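Local atomic coordinates of msDPBB_sym2 protein (Synthetic construct, PDB entry 7DWW), a protein that is a computationally designed double-psi beta-barrel, probably made to explore the core fold of RNA polymerase rather than to carry out a biological function. Residues A[9-14]-A[70-75]. Numbering follows the deposited sequence.
Sequences VALAHE and ELMRLL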
loop_
_atom_site.group_PDB
_atom_site.type_symbol
_atom_site.label_atom_id
_atom_site.label_comp_id
_atom_site.label_asym_id
_atom_site.label_seq_id
_atom_site.Cartn_x
_atom_site.Cartn_y
_atom_site.Cartn_z
ATOM N N VAL A 9 -4.616 -4.533 -4.315
ATOM C CA VAL A 9 -4.908 -3.109 -4.232
ATOM C C VAL A 9 -6.361 -2.940 -3.800
ATOM O O VAL A 9 -7.258 -3.604 -4.342
ATOM C CB VAL A 9 -4.626 -2.430 -5.584
ATOM C CG1 VAL A 9 -5.168 -0.991 -5.634
ATOM C CG2 VAL A 9 -3.123 -2.504 -5.893
ATOM N N ALA A 10 -6.592 -2.090 -2.804
ATOM C CA ALA A 10 -7.919 -1.694 -2.357
ATOM C C ALA A 10 -7.984 -0.180 -2.203
ATOM O O ALA A 10 -6.969 0.491 -2.080
ATOM C CB ALA A 10 -8.305 -2.348 -1.029
ATOM N N LEU A 11 -9.197 0.337 -2.235
ATOM C CA LEU A 11 -9.432 1.773 -2.248
ATOM C C LEU A 11 -9.389 2.351 -0.827
ATOM O O LEU A 11 -10.033 1.822 0.084
ATOM C CB LEU A 11 -10.771 2.034 -2.926
ATOM C CG LEU A 11 -11.259 3.468 -3.080
ATOM C CD1 LEU A 11 -10.270 4.243 -3.935
ATOM C CD2 LEU A 11 -12.642 3.512 -3.704
ATOM N N ALA A 12 -8.576 3.393 -0.635
ATOM C CA ALA A 12 -8.517 4.077 0.649
ATOM C C ALA A 12 -9.892 4.600 1.053
ATOM O O ALA A 12 -10.693 5.017 0.217
ATOM C CB ALA A 12 -7.516 5.240 0.577
ATOM N N HIS A 13 -10.103 4.658 2.349
ATOM C CA HIS A 13 -11.324 5.247 2.942
ATOM C C HIS A 13 -11.291 6.740 2.638
ATOM O O HIS A 13 -10.223 7.279 2.544
ATOM C CB HIS A 13 -11.406 4.859 4.425
ATOM C CG HIS A 13 -11.700 3.405 4.604
ATOM N ND1 HIS A 13 -11.324 2.696 5.709
ATOM C CD2 HIS A 13 -12.340 2.528 3.807
ATOM C CE1 HIS A 13 -11.723 1.452 5.588
ATOM N NE2 HIS A 13 -12.355 1.332 4.434
ATOM N N GLU A 14 -12.442 7.386 2.510
ATOM C CA GLU A 14 -12.448 8.816 2.094
ATOM C C GLU A 14 -12.116 9.796 3.221
ATOM O O GLU A 14 -12.115 10.966 2.955
ATOM C CB GLU A 14 -13.726 9.160 1.351
ATOM C CG GLU A 14 -13.440 9.614 -0.058
ATOM C CD GLU A 14 -13.101 11.085 -0.134
ATOM O OE1 GLU A 14 -12.508 11.480 -1.101
ATOM O OE2 GLU A 14 -13.460 11.813 0.766
ATOM N N GLU A 70 -6.220 8.334 -7.028
ATOM C CA GLU A 70 -5.285 8.955 -7.958
ATOM C C GLU A 70 -3.932 8.267 -7.967
ATOM O O GLU A 70 -3.319 8.153 -9.039
ATOM C CB GLU A 70 -5.098 10.437 -7.656
ATOM C CG GLU A 70 -4.313 11.124 -8.779
ATOM C CD GLU A 70 -4.200 12.628 -8.613
ATOM O OE1 GLU A 70 -3.232 13.217 -9.158
ATOM O OE2 GLU A 70 -5.079 13.215 -7.939
ATOM N N LEU A 71 -3.483 7.760 -6.816
ATOM C CA LEU A 71 -2.182 7.042 -6.790
ATOM C C LEU A 71 -2.311 5.776 -7.634
ATOM O O LEU A 71 -1.401 5.454 -8.355
ATOM C CB LEU A 71 -1.764 6.733 -5.356
ATOM C CG LEU A 71 -0.322 6.252 -5.205
ATOM C CD1 LEU A 71 0.669 7.337 -5.585
ATOM C CD2 LEU A 71 -0.056 5.749 -3.809
ATOM N N MET A 72 -3.465 5.132 -7.568
ATOM C CA MET A 72 -3.733 3.959 -8.426
ATOM C C MET A 72 -3.611 4.393 -9.889
ATOM O O MET A 72 -2.979 3.718 -10.656
ATOM C CB MET A 72 -5.160 3.462 -8.197
ATOM C CG MET A 72 -5.386 2.822 -6.873
ATOM S SD MET A 72 -7.043 2.149 -6.802
ATOM C CE MET A 72 -7.396 2.328 -5.064
ATOM N N ARG A 73 -4.204 5.525 -10.241
ATOM C CA ARG A 73 -4.131 5.983 -11.648
ATOM C C ARG A 73 -2.682 6.274 -12.021
ATOM O O ARG A 73 -2.295 5.973 -13.134
ATOM C CB ARG A 73 -5.015 7.208 -11.867
ATOM C CG ARG A 73 -6.475 6.882 -12.125
ATOM C CD ARG A 73 -7.280 8.101 -12.498
ATOM N NE ARG A 73 -7.605 8.920 -11.365
ATOM C CZ ARG A 73 -7.244 10.177 -11.261
ATOM N NH1 ARG A 73 -6.545 10.726 -12.232
ATOM N NH2 ARG A 73 -7.581 10.877 -10.203
ATOM N N LEU A 74 -1.917 6.858 -11.115
ATOM C CA LEU A 74 -0.510 7.151 -11.445
ATOM C C LEU A 74 0.239 5.853 -11.708
ATOM O O LEU A 74 1.003 5.819 -12.643
ATOM C CB LEU A 74 0.133 7.900 -10.281
ATOM C CG LEU A 74 1.539 8.401 -10.561
ATOM C CD1 LEU A 74 1.530 9.422 -11.675
ATOM C CD2 LEU A 74 2.168 8.972 -9.314
ATOM N N LEU A 75 -0.005 4.825 -10.903
ATOM C CA LEU A 75 0.749 3.590 -11.041
ATOM C C LEU A 75 0.245 2.774 -12.222
ATOM O O LEU A 75 0.969 1.902 -12.724
ATOM C CB LEU A 75 0.651 2.804 -9.736
ATOM C CG LEU A 75 1.378 1.473 -9.607
ATOM C CD1 LEU A 75 2.868 1.628 -9.902
ATOM C CD2 LEU A 75 1.123 0.985 -8.201
#
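Val9 meets Met72 through one methyl branch, CG1, which lies 3.8 Å from Met72 SD and 4.0 Å from Met72 CG. CG1 stands anti to the backbone N of Val9 (chi1 169°), and this carries the branch to the helix side of the strand. The two side chains run past each other in opposite directions. Ala10 turns its methyl away from the helix and takes part through its backbone. Its carbonyl O is 3.5 Å from Met72 CE, a plain van der Waals contact. The backbone of Ala10 is hydrogen-bonded to Val65 and Met67 of strand 64-67. Leu11 receives the end of the methionine. Met72 CE lies 3.5 Å from Leu11 CA and 3.6 Å from Leu11 CD1, and the two side chains cross at about a right angle. The methionine chain is extended at chi2 (-175°) and bent at chi3 (-149°), which sets its methyl against the strand backbone at Ala10 O and Leu11 CA. No hydrogen bond links the two segments. The axes of 9-11 and 70-75 come within 10.1 Å, and the Met72 side chain fills much of the space between them. An alanine in place of Met72 would probably leave Val9 CG1 and Leu11 CD1 without their partner from the helix and open a gap between helix and strand. Met67 of strand 64-67 touches both Val9 and Met72. Val79 touches Met72 and Leu11 from the loop after the helix, and Val77 adds to the cover over Met72. The contact thus joins helix 69-75 to strand 4-11. Here a short helix packs on strand 4-11 and its neighbour 64-67, within the double-psi beta-barrel this protein was designed to form.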